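PDB 5ZHH: inositol-1-monophosphatase from Nostoc sp., which probably hydrolyses inositol monophosphates to free inositol and phosphate. Local coordinates for residues A[66-69]-A[73-76]; A[90-95]-A[160-165]; A[116-121]-A[127-132]; A[165-170]-A[207-212]; A[193-198]-A[221-226]. All coordinates share one frame; numbering follows the deposited sequence.

Contact 1 of 5, residues A[66-69]-A[73-76]; sequences SILA and GKLG
Ile67 and Leu75 pair across two antiparallel strands, 66-69 and 73-75, and bond to each other in both directions. Ile67 N gives its hydrogen to Leu75 O at 2.9 Å, and Leu75 N returns one to Ile67 O at 2.9 Å. Both donors lie in the plane of the carbonyl they reach, and the second bond is almost straight at the hydrogen (172°). Ile67 O has a further donor in Gln78 NE2. Toward the turn, Ala69 N reaches Gly73 O at 3.1 Å, while the bond back from Gly73 N to Ala69 O is bent and weak. This is a beta hairpin at the edge of the large mixed sheet. Strand 66-69 is the inner one: the backbone of Ser66 and Leu68 bonds to strand 82-90 on its other side. Ser66 OG comes near Leu75 O but at a poor angle; its hydrogen bond is with Asn77 O. Ile67 and Leu75 lie side by side on the face covered by helix 44-61, with Ile67 CG1 3.7 Å from Leu75 CD2. On the other face Leu68 CD1 lies 3.9 Å from Lys74 CG, and the extended lysine chain then leads away from the strand.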
# COMPACT_ATOMS: atom_id res chain seq x y z
N SER A 66 29.66 -2.99 19.69
CA SER A 66 29.87 -4.38 19.33
C SER A 66 28.59 -4.95 18.72
O SER A 66 27.49 -4.46 18.95
CB SER A 66 30.27 -5.22 20.56
OG SER A 66 31.60 -4.93 20.96
N ILE A 67 28.77 -6.00 17.90
CA ILE A 67 27.68 -6.63 17.16
C ILE A 67 27.58 -8.10 17.53
O ILE A 67 28.60 -8.79 17.64
CB ILE A 67 27.88 -6.48 15.64
CG1 ILE A 67 28.09 -5.02 15.25
CG2 ILE A 67 26.69 -7.08 14.89
CD1 ILE A 67 26.95 -4.12 15.61
N LEU A 68 26.35 -8.57 17.74
CA LEU A 68 26.04 -10.00 17.86
C LEU A 68 25.10 -10.40 16.72
O LEU A 68 24.03 -9.82 16.55
CB LEU A 68 25.40 -10.33 19.21
CG LEU A 68 25.13 -11.83 19.40
CD1 LEU A 68 26.42 -12.63 19.44
CD2 LEU A 68 24.33 -12.04 20.68
N ALA A 69 25.49 -11.42 15.95
CA ALA A 69 24.64 -11.95 14.89
C ALA A 69 24.99 -13.41 14.64
O ALA A 69 26.10 -13.86 14.95
CB ALA A 69 24.78 -11.14 13.60
N GLY A 73 28.68 -13.64 13.40
CA GLY A 73 29.23 -14.03 14.68
C GLY A 73 29.35 -12.89 15.67
O GLY A 73 28.48 -12.02 15.75
N LYS A 74 30.44 -12.89 16.43
CA LYS A 74 30.67 -11.91 17.48
C LYS A 74 31.71 -10.90 17.00
O LYS A 74 32.85 -11.26 16.72
CB LYS A 74 31.15 -12.58 18.76
CG LYS A 74 30.20 -13.64 19.25
CD LYS A 74 30.79 -14.40 20.42
CE LYS A 74 29.80 -15.43 20.95
NZ LYS A 74 30.32 -16.15 22.14
N LEU A 75 31.30 -9.64 16.93
CA LEU A 75 32.14 -8.55 16.45
C LEU A 75 32.42 -7.59 17.59
O LEU A 75 31.50 -6.98 18.14
CB LEU A 75 31.44 -7.82 15.31
CG LEU A 75 32.08 -6.51 14.85
CD1 LEU A 75 33.58 -6.67 14.51
CD2 LEU A 75 31.28 -6.05 13.68
N GLY A 76 33.70 -7.42 17.91
CA GLY A 76 34.08 -6.64 19.07
C GLY A 76 33.84 -7.42 20.34
O GLY A 76 33.22 -8.49 20.35

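Contact 2 of 5, residues A[90-95]-A[160-165]; sequences DGTTNY and FAYDRR
The backbones stay well apart, with 11.0 Å between Thr93 CA and Tyr162 CA, where the first turn of helix 92-97 faces a type I beta turn running from Ala161 to Arg164. The Tyr162 side chain and a water span the distance. Tyr162 CG is anti to its own carbonyl carbon (chi1 -68°), and the ring carries OH across to the helix start. Tyr162 OH lies 3.7 Å from Thr92 OG1, the nearest atom of the 90-95 segment. Thr93 OG1 is a little farther off, and the side chains of Thr93 and Tyr162 run past each other in opposite directions. Water 1 joins the two segments. Water 1 accepts from Thr93 N at 2.9 Å and is hydrogen-bonded to Tyr162 OH at 3.2 Å. This gives a partner to a backbone N-H of the first helical turn, where no earlier turn supplies a carbonyl. Within the turn, Arg164 folds back. Arg164 NH1 donates to Ala161 O at 3.0 Å from above the carbonyl plane, while Arg164 N reaches the same oxygen from the opposite face. Arg164 NE also bonds to Thr179 O of the second subunit. The helix follows Asp90 and Gly91 of the sequence Asp-Pro-Leu-Asp-Gly-Thr, the signature motif of inositol monophosphatases, whose aspartates bind metal ions in relatives.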
# COMPACT_ATOMS: atom_id res chain seq x y z
N ASP A 90 14.69 -12.84 10.17
CA ASP A 90 14.00 -13.75 11.07
C ASP A 90 12.82 -14.36 10.33
O ASP A 90 12.08 -13.65 9.64
CB ASP A 90 13.51 -13.02 12.32
CG ASP A 90 12.88 -13.96 13.33
OD1 ASP A 90 13.44 -15.06 13.56
OD2 ASP A 90 11.80 -13.62 13.87
N GLY A 91 12.66 -15.67 10.44
CA GLY A 91 11.63 -16.37 9.68
C GLY A 91 12.17 -16.93 8.38
O GLY A 91 11.56 -16.77 7.33
N THR A 92 13.34 -17.58 8.44
CA THR A 92 14.00 -18.02 7.22
C THR A 92 13.20 -19.10 6.50
O THR A 92 13.12 -19.10 5.27
CB THR A 92 15.42 -18.51 7.52
OG1 THR A 92 15.39 -19.47 8.57
CG2 THR A 92 16.30 -17.34 7.93
N THR A 93 12.61 -20.05 7.25
CA THR A 93 11.76 -21.06 6.63
C THR A 93 10.58 -20.41 5.90
O THR A 93 10.28 -20.75 4.75
CB THR A 93 11.27 -22.05 7.69
OG1 THR A 93 12.38 -22.77 8.22
CG2 THR A 93 10.29 -23.05 7.09
N ASN A 94 9.91 -19.46 6.57
CA ASN A 94 8.83 -18.71 5.94
C ASN A 94 9.31 -18.01 4.67
O ASN A 94 8.64 -18.04 3.63
CB ASN A 94 8.27 -17.66 6.91
CG ASN A 94 7.35 -18.25 7.96
OD1 ASN A 94 6.92 -19.41 7.86
ND2 ASN A 94 7.04 -17.46 8.98
N TYR A 95 10.46 -17.33 4.76
CA TYR A 95 10.97 -16.59 3.61
C TYR A 95 11.21 -17.52 2.43
O TYR A 95 10.84 -17.20 1.29
CB TYR A 95 12.25 -15.85 3.99
CG TYR A 95 12.73 -14.90 2.92
CD1 TYR A 95 12.24 -13.61 2.84
CD2 TYR A 95 13.70 -15.29 2.00
CE1 TYR A 95 12.68 -12.73 1.86
CE2 TYR A 95 14.16 -14.42 1.02
CZ TYR A 95 13.64 -13.14 0.97
OH TYR A 95 14.07 -12.26 0.00
N PHE A 160 8.50 -23.66 17.75
CA PHE A 160 9.11 -24.96 18.00
C PHE A 160 10.52 -24.94 17.43
O PHE A 160 10.73 -24.46 16.31
CB PHE A 160 8.25 -26.08 17.40
CG PHE A 160 6.84 -26.05 17.91
CD1 PHE A 160 6.50 -26.68 19.11
CD2 PHE A 160 5.86 -25.34 17.23
CE1 PHE A 160 5.21 -26.62 19.59
CE2 PHE A 160 4.56 -25.28 17.72
CZ PHE A 160 4.24 -25.92 18.90
N ALA A 161 11.48 -25.40 18.22
CA ALA A 161 12.89 -25.20 17.93
C ALA A 161 13.41 -26.24 16.93
O ALA A 161 12.80 -27.29 16.71
CB ALA A 161 13.71 -25.25 19.22
N TYR A 162 14.56 -25.93 16.34
CA TYR A 162 15.16 -26.86 15.39
C TYR A 162 15.55 -28.18 16.05
O TYR A 162 15.60 -29.22 15.38
CB TYR A 162 16.38 -26.23 14.73
CG TYR A 162 16.03 -25.08 13.80
CD1 TYR A 162 15.33 -25.30 12.62
CD2 TYR A 162 16.39 -23.77 14.12
CE1 TYR A 162 14.99 -24.24 11.78
CE2 TYR A 162 16.06 -22.72 13.29
CZ TYR A 162 15.37 -22.95 12.12
OH TYR A 162 15.05 -21.90 11.30
N ASP A 163 15.82 -28.17 17.35
CA ASP A 163 16.25 -29.37 18.06
C ASP A 163 15.10 -30.23 18.56
O ASP A 163 15.33 -31.16 19.35
CB ASP A 163 17.16 -28.99 19.24
CG ASP A 163 16.42 -28.29 20.37
OD1 ASP A 163 15.23 -27.94 20.21
OD2 ASP A 163 17.03 -28.10 21.44
N ARG A 164 13.87 -29.95 18.12
CA ARG A 164 12.69 -30.56 18.74
C ARG A 164 12.68 -32.08 18.63
O ARG A 164 12.03 -32.73 19.46
CB ARG A 164 11.42 -29.97 18.12
CG ARG A 164 11.27 -30.24 16.64
CD ARG A 164 10.18 -29.37 16.05
NE ARG A 164 10.04 -29.55 14.61
CZ ARG A 164 10.70 -28.83 13.71
NH1 ARG A 164 11.56 -27.90 14.10
NH2 ARG A 164 10.51 -29.06 12.42
N ARG A 165 13.37 -32.65 17.65
CA ARG A 165 13.38 -34.10 17.50
C ARG A 165 14.39 -34.78 18.42
O ARG A 165 14.33 -36.01 18.58
CB ARG A 165 13.68 -34.49 16.05
CG ARG A 165 12.75 -33.83 15.03
CD ARG A 165 13.28 -34.01 13.62
NE ARG A 165 12.40 -33.39 12.63
CZ ARG A 165 12.53 -32.14 12.20
NH1 ARG A 165 11.69 -31.66 11.30
NH2 ARG A 165 13.51 -31.37 12.66
O HOH W 1 12.50 -20.33 10.17

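Contact 3 of 5, residues A[116-121]-A[127-132]; sequences VGVIYD and LFRGAA
The Phe128 ring meets the neighbouring strand with its edge: Ile119 O lies in the ring plane, 3.6 Å from Phe128 CD1. The Tyr120 ring also uses an edge, with Leu127 CA near its plane and 3.9 Å from Tyr120 CD1. These rings belong to opposite faces of a beta hairpin, strands 113-121 and 126-131, within the large mixed sheet. Phe128 shares its face with Ile119, and helix 191-199 covers it through Ala196 and Leu193. Tyr120 shares the other face with Val118, Leu127 and Arg129, and there helix 3-25 packs on Val118. Such a sheet held between helices fits the layered alpha-beta fold of this family. Gly117 pairs with Gly130, and Ile119 with Phe128, each through two backbone hydrogen bonds. On the tyrosine face, Leu127 has CG anti to the backbone N (chi1 175°), which brings Leu127 CD1 to 3.7 Å from Val118 CG1. Val118 CG2 lies 4.0 Å from Arg129 CG, the two side chains running the same way. Beyond that, Arg129 bends at chi3 and its NE bonds to Thr12 OG1 of helix 3-25. Tyr120 OH bonds to Asp125 OD1, close to the turn. Between the strands, Val118 CA directs its hydrogen at Phe128 O across 3.3 Å, a CA-H...O contact beside the amide bond from Ile119 N to the same oxygen.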
# COMPACT_ATOMS: atom_id res chain seq x y z
N VAL A 116 16.80 -0.66 22.89
CA VAL A 116 16.33 -0.12 21.62
C VAL A 116 15.93 -1.28 20.73
O VAL A 116 16.67 -2.27 20.62
CB VAL A 116 17.40 0.74 20.91
CG1 VAL A 116 16.86 1.27 19.59
CG2 VAL A 116 17.85 1.88 21.81
N GLY A 117 14.79 -1.16 20.06
CA GLY A 117 14.35 -2.23 19.19
C GLY A 117 13.61 -1.75 17.96
O GLY A 117 12.73 -0.89 18.04
N VAL A 118 13.98 -2.30 16.81
CA VAL A 118 13.25 -2.08 15.57
C VAL A 118 13.00 -3.43 14.91
O VAL A 118 13.93 -4.23 14.76
CB VAL A 118 14.01 -1.14 14.60
CG1 VAL A 118 13.21 -0.99 13.33
CG2 VAL A 118 14.24 0.23 15.24
N ILE A 119 11.75 -3.67 14.53
CA ILE A 119 11.35 -4.88 13.82
C ILE A 119 10.56 -4.45 12.60
O ILE A 119 9.56 -3.74 12.72
CB ILE A 119 10.51 -5.81 14.72
CG1 ILE A 119 11.35 -6.26 15.91
CG2 ILE A 119 9.99 -7.01 13.93
CD1 ILE A 119 10.53 -6.90 17.04
N TYR A 120 11.02 -4.86 11.42
CA TYR A 120 10.42 -4.41 10.17
C TYR A 120 10.02 -5.61 9.33
O TYR A 120 10.88 -6.41 8.93
CB TYR A 120 11.37 -3.51 9.38
CG TYR A 120 10.79 -3.01 8.08
CD1 TYR A 120 9.55 -2.39 8.06
CD2 TYR A 120 11.47 -3.17 6.88
CE1 TYR A 120 9.00 -1.93 6.87
CE2 TYR A 120 10.92 -2.72 5.68
CZ TYR A 120 9.69 -2.11 5.69
OH TYR A 120 9.13 -1.66 4.52
N ASP A 121 8.72 -5.74 9.08
CA ASP A 121 8.11 -6.69 8.17
C ASP A 121 8.02 -6.01 6.81
O ASP A 121 7.13 -5.18 6.60
CB ASP A 121 6.71 -7.08 8.68
CG ASP A 121 5.93 -7.98 7.71
OD1 ASP A 121 6.36 -8.23 6.57
OD2 ASP A 121 4.83 -8.42 8.12
N LEU A 127 6.41 -1.39 10.46
CA LEU A 127 7.64 -0.95 11.12
C LEU A 127 7.35 -0.77 12.60
O LEU A 127 6.63 0.15 12.99
CB LEU A 127 8.13 0.35 10.48
CG LEU A 127 9.34 1.03 11.11
CD1 LEU A 127 10.54 0.11 10.99
CD2 LEU A 127 9.60 2.39 10.43
N PHE A 128 7.88 -1.67 13.43
CA PHE A 128 7.71 -1.59 14.88
C PHE A 128 8.95 -0.96 15.49
O PHE A 128 10.07 -1.37 15.19
CB PHE A 128 7.45 -2.97 15.48
CG PHE A 128 6.20 -3.65 14.97
CD1 PHE A 128 6.23 -4.42 13.81
CD2 PHE A 128 5.00 -3.52 15.64
CE1 PHE A 128 5.08 -5.03 13.32
CE2 PHE A 128 3.84 -4.14 15.18
CZ PHE A 128 3.89 -4.89 14.01
N ARG A 129 8.75 0.02 16.36
CA ARG A 129 9.87 0.76 16.93
C ARG A 129 9.62 1.02 18.41
O ARG A 129 8.51 1.38 18.81
CB ARG A 129 10.09 2.10 16.19
CG ARG A 129 10.65 1.93 14.78
CD ARG A 129 10.42 3.17 13.94
NE ARG A 129 11.06 4.38 14.46
CZ ARG A 129 10.40 5.35 15.09
NH1 ARG A 129 9.10 5.23 15.28
NH2 ARG A 129 11.04 6.43 15.52
N GLY A 130 10.66 0.82 19.21
CA GLY A 130 10.57 1.08 20.63
C GLY A 130 11.93 1.35 21.22
O GLY A 130 12.94 0.83 20.75
N ALA A 131 11.95 2.17 22.26
CA ALA A 131 13.17 2.44 23.01
C ALA A 131 12.78 2.84 24.43
O ALA A 131 11.72 3.43 24.65
CB ALA A 131 14.01 3.54 22.35
N ALA A 132 13.65 2.50 25.38
CA ALA A 132 13.37 2.75 26.79
C ALA A 132 12.97 4.20 27.03
O ALA A 132 13.71 5.13 26.67
CB ALA A 132 14.59 2.39 27.64

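Contact 4 of 5, residues A[165-170]-A[207-212]; sequences RETPDN and WERGIS
Arg209 reaches across to the backbone of Asp169. Arg209 follows strand 205-208. From CB its chain sets out with CG between the backbone N and the carbonyl carbon (chi1 66°), then bends at chi3 (-68°). Arg209 CD is the first atom to meet the 165-170 segment, 3.3 Å from Asp169 O. That oxygen then sits over one face of the guanidinium, 3.0 Å above its plane and toward the rim. Arg209 NE and NH1 are each 3.4 Å from Asp169 O, but their N-H bonds point elsewhere, and neither forms a hydrogen bond with it. Arg209 NH1 instead donates to water 2 at 3.2 Å, in the guanidinium plane, and water 2 donates to Asn170 O at 2.9 Å. Arg209 NH1 also has a salt bridge to Asp163 OD1. With an alanine at Arg209, Asp163 would probably lose this salt-bridge mate, and Asp169 O and the bridging water would probably lose the group they meet. The 165-170 segment is a loop before helix 172-181. In it Thr167 OG1 accepts from Asp169 N at 3.0 Å, an ST turn, and Asp169 is the centre of an inverse gamma turn. The Asp169 carboxylate is modelled in a salt bridge with Arg244, though the position of OD2 is less certain. Thr167 CG2 approaches Arg209 NH1 obliquely at 4.2 Å.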
# COMPACT_ATOMS: atom_id res chain seq x y z
N ARG A 165 13.37 -32.65 17.65
CA ARG A 165 13.38 -34.10 17.50
C ARG A 165 14.39 -34.78 18.42
O ARG A 165 14.33 -36.01 18.58
CB ARG A 165 13.68 -34.49 16.05
CG ARG A 165 12.75 -33.83 15.03
CD ARG A 165 13.28 -34.01 13.62
NE ARG A 165 12.40 -33.39 12.63
CZ ARG A 165 12.53 -32.14 12.20
NH1 ARG A 165 11.69 -31.66 11.30
NH2 ARG A 165 13.51 -31.37 12.66
N GLU A 166 15.30 -34.03 19.02
CA GLU A 166 16.38 -34.59 19.84
C GLU A 166 16.12 -34.52 21.33
O GLU A 166 16.85 -35.15 22.10
CB GLU A 166 17.72 -33.94 19.50
CG GLU A 166 18.30 -34.43 18.18
CD GLU A 166 17.69 -33.75 16.97
OE1 GLU A 166 17.66 -32.50 16.94
OE2 GLU A 166 17.20 -34.48 16.08
N THR A 167 15.12 -33.76 21.76
CA THR A 167 14.79 -33.65 23.17
C THR A 167 13.31 -33.93 23.38
O THR A 167 12.48 -33.56 22.54
CB THR A 167 15.12 -32.25 23.71
OG1 THR A 167 14.53 -32.08 25.01
CG2 THR A 167 14.60 -31.16 22.76
N PRO A 168 12.95 -34.57 24.50
CA PRO A 168 11.52 -34.73 24.81
C PRO A 168 10.85 -33.42 25.18
O PRO A 168 9.63 -33.31 25.02
CB PRO A 168 11.53 -35.70 26.00
CG PRO A 168 12.86 -35.49 26.64
CD PRO A 168 13.82 -35.17 25.52
N ASP A 169 11.61 -32.44 25.67
CA ASP A 169 11.07 -31.12 25.97
C ASP A 169 11.03 -30.30 24.68
O ASP A 169 11.84 -29.40 24.44
CB ASP A 169 11.90 -30.45 27.05
CG ASP A 169 11.29 -29.17 27.54
OD1 ASP A 169 10.08 -28.96 27.28
OD2 ASP A 169 12.00 -28.38 28.19
N ASN A 170 10.08 -30.65 23.82
CA ASN A 170 9.98 -30.10 22.48
C ASN A 170 8.93 -29.00 22.34
O ASN A 170 8.73 -28.50 21.23
CB ASN A 170 9.70 -31.21 21.47
CG ASN A 170 8.59 -32.14 21.92
OD1 ASN A 170 7.61 -31.71 22.52
ND2 ASN A 170 8.76 -33.43 21.65
N TRP A 207 5.16 -17.52 24.19
CA TRP A 207 6.22 -18.23 24.90
C TRP A 207 6.96 -19.11 23.91
O TRP A 207 6.39 -19.56 22.92
CB TRP A 207 5.68 -19.06 26.07
CG TRP A 207 5.18 -20.41 25.67
CD1 TRP A 207 5.87 -21.60 25.73
CD2 TRP A 207 3.89 -20.72 25.13
NE1 TRP A 207 5.08 -22.63 25.27
CE2 TRP A 207 3.86 -22.12 24.90
CE3 TRP A 207 2.75 -19.96 24.84
CZ2 TRP A 207 2.74 -22.76 24.37
CZ3 TRP A 207 1.64 -20.60 24.32
CH2 TRP A 207 1.64 -21.99 24.09
N GLU A 208 8.25 -19.34 24.18
CA GLU A 208 9.02 -20.19 23.29
C GLU A 208 10.32 -20.60 23.98
O GLU A 208 10.83 -19.88 24.83
CB GLU A 208 9.33 -19.47 21.96
CG GLU A 208 9.90 -20.41 20.91
CD GLU A 208 9.85 -19.86 19.50
OE1 GLU A 208 9.53 -18.66 19.31
OE2 GLU A 208 10.12 -20.64 18.57
N ARG A 209 10.81 -21.78 23.61
CA ARG A 209 12.13 -22.24 24.00
C ARG A 209 13.02 -22.36 22.77
O ARG A 209 12.54 -22.40 21.63
CB ARG A 209 12.07 -23.59 24.74
CG ARG A 209 11.61 -24.75 23.88
CD ARG A 209 11.92 -26.10 24.52
NE ARG A 209 13.36 -26.37 24.57
CZ ARG A 209 14.06 -26.88 23.57
NH1 ARG A 209 13.47 -27.18 22.41
NH2 ARG A 209 15.36 -27.09 23.71
N GLY A 210 14.32 -22.41 23.01
CA GLY A 210 15.27 -22.55 21.92
C GLY A 210 15.44 -21.31 21.09
O GLY A 210 15.82 -21.41 19.91
N ILE A 211 15.19 -20.13 21.65
CA ILE A 211 15.36 -18.90 20.88
C ILE A 211 16.76 -18.34 21.12
O ILE A 211 17.45 -18.69 22.09
CB ILE A 211 14.28 -17.84 21.19
CG1 ILE A 211 14.13 -17.58 22.69
CG2 ILE A 211 12.94 -18.30 20.62
CD1 ILE A 211 15.09 -16.55 23.26
N SER A 212 17.16 -17.45 20.22
CA SER A 212 18.46 -16.80 20.23
C SER A 212 18.32 -15.32 20.55
O SER A 212 17.24 -14.74 20.36
CB SER A 212 19.14 -16.97 18.87
OG SER A 212 19.37 -18.35 18.59
O HOH W 2 10.78 -26.52 20.84

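Contact 5 of 5, residues A[193-198]-A[221-226]; sequences LDLAHV and ILLEEA
Leu223 has CG anti to the backbone N (chi1 174°), and Val198 has CG1 anti to its own N (chi1 -172°); these torsions turn the two branches toward each other between the helices. Leu223 CD1 comes to 3.6 Å from Val198 CG1, the closest approach between the segments, and Leu223 CD1 also lies 3.9 Å from Val198 C. Leu223 CD2 is 4.0 Å from Val198 CG1, so the leucine fork sets both methyls against one valine branch. Leu223 CD2 and Leu195 CD2 also face each other, more loosely at 4.4 Å. The segments 193-198 and 221-225 run nearly parallel, at 4° with axes 8.7 Å apart. They belong to helices 191-199 and 213-225, which are joined through strand 205-208 and lie between the two sheets of the layered alpha-beta fold. Leu195 and Leu223 both touch Ala247 of the smaller sheet. Leu222 touches Ala136 of the larger sheet. No hydrogen bond crosses between the segments. Leu222 CD2 fits against the small residue Ala196, 3.8 Å from Ala196 CA and 4.0 Å from Ala196 CB.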
# COMPACT_ATOMS: atom_id res chain seq x y z
N LEU A 193 8.36 -11.19 15.05
CA LEU A 193 7.01 -10.73 14.76
C LEU A 193 6.02 -11.17 15.83
O LEU A 193 5.06 -10.44 16.11
CB LEU A 193 6.55 -11.22 13.38
CG LEU A 193 7.18 -10.43 12.22
CD1 LEU A 193 6.74 -11.00 10.87
CD2 LEU A 193 6.82 -8.95 12.32
N ASP A 194 6.23 -12.34 16.43
CA ASP A 194 5.36 -12.74 17.53
C ASP A 194 5.43 -11.74 18.67
O ASP A 194 4.40 -11.32 19.20
CB ASP A 194 5.71 -14.15 18.00
CG ASP A 194 5.38 -15.22 16.97
OD1 ASP A 194 4.54 -14.95 16.08
OD2 ASP A 194 5.91 -16.35 17.07
N LEU A 195 6.64 -11.30 19.03
CA LEU A 195 6.79 -10.28 20.07
C LEU A 195 6.12 -8.97 19.66
O LEU A 195 5.44 -8.33 20.47
CB LEU A 195 8.27 -10.06 20.35
CG LEU A 195 8.89 -11.21 21.17
CD1 LEU A 195 10.39 -11.26 20.99
CD2 LEU A 195 8.53 -11.02 22.63
N ALA A 196 6.30 -8.57 18.40
CA ALA A 196 5.64 -7.37 17.89
C ALA A 196 4.13 -7.50 17.94
O ALA A 196 3.43 -6.50 18.17
CB ALA A 196 6.11 -7.09 16.46
N HIS A 197 3.60 -8.71 17.73
CA HIS A 197 2.15 -8.90 17.81
C HIS A 197 1.64 -8.83 19.24
O HIS A 197 0.50 -8.40 19.47
CB HIS A 197 1.76 -10.23 17.18
CG HIS A 197 1.90 -10.27 15.69
ND1 HIS A 197 2.38 -9.20 14.96
CD2 HIS A 197 1.64 -11.26 14.80
CE1 HIS A 197 2.40 -9.53 13.68
NE2 HIS A 197 1.96 -10.77 13.56
N VAL A 198 2.42 -9.28 20.23
CA VAL A 198 2.04 -9.00 21.61
C VAL A 198 2.08 -7.50 21.87
O VAL A 198 1.19 -6.94 22.53
CB VAL A 198 2.93 -9.76 22.60
CG1 VAL A 198 2.38 -9.62 24.03
CG2 VAL A 198 3.02 -11.24 22.24
N ILE A 221 12.16 -5.03 24.28
CA ILE A 221 12.00 -3.64 24.69
C ILE A 221 10.75 -3.03 24.05
O ILE A 221 10.04 -2.24 24.68
CB ILE A 221 13.27 -2.81 24.38
CG1 ILE A 221 13.10 -1.37 24.85
CG2 ILE A 221 13.61 -2.83 22.89
CD1 ILE A 221 12.86 -1.23 26.35
N LEU A 222 10.45 -3.41 22.80
CA LEU A 222 9.21 -2.99 22.16
C LEU A 222 8.01 -3.36 23.01
O LEU A 222 7.13 -2.53 23.27
CB LEU A 222 9.09 -3.64 20.79
CG LEU A 222 7.84 -3.25 19.99
CD1 LEU A 222 8.01 -1.83 19.43
CD2 LEU A 222 7.57 -4.25 18.86
N LEU A 223 7.96 -4.62 23.46
CA LEU A 223 6.81 -5.08 24.23
C LEU A 223 6.75 -4.37 25.58
O LEU A 223 5.67 -3.95 26.02
CB LEU A 223 6.89 -6.60 24.42
CG LEU A 223 5.85 -7.22 25.34
CD1 LEU A 223 4.47 -6.86 24.84
CD2 LEU A 223 6.01 -8.74 25.37
N GLU A 224 7.90 -4.21 26.24
CA GLU A 224 7.90 -3.52 27.53
C GLU A 224 7.45 -2.07 27.40
O GLU A 224 6.66 -1.59 28.21
CB GLU A 224 9.29 -3.60 28.16
CG GLU A 224 9.66 -5.03 28.60
CD GLU A 224 11.06 -5.11 29.18
OE1 GLU A 224 11.29 -5.96 30.05
OE2 GLU A 224 11.93 -4.31 28.77
N GLU A 225 7.92 -1.37 26.36
CA GLU A 225 7.48 0.00 26.14
C GLU A 225 5.99 0.06 25.82
O GLU A 225 5.33 1.06 26.12
CB GLU A 225 8.30 0.65 25.02
CG GLU A 225 9.67 1.15 25.47
CD GLU A 225 9.57 2.21 26.55
OE1 GLU A 225 8.91 3.25 26.30
OE2 GLU A 225 10.15 2.01 27.64
N ALA A 226 5.45 -0.98 25.19
CA ALA A 226 4.03 -1.05 24.88
C ALA A 226 3.18 -1.41 26.10
O ALA A 226 1.95 -1.47 25.97
CB ALA A 226 3.78 -2.08 23.77

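Contacts 1 and 3 are hairpins of the same large sheet, with centres about 20 Å apart. Contact 5 packs beside contact 3, about 8 Å between centres, where helices 191-199 and 213-225 lie between the large sheet and the smaller one. Contacts 2 and 4 touch and share Arg165; their centres are about 11 Å apart. Along the chain contact 1 comes first, contact 3 is nested inside the loop closed by contact 2, and contacts 4 and 5 interleave. Contacts 3 and 5 are buried and contact 1 is partly buried, while contacts 2 and 4 are at the surface, where both touch the second subunit.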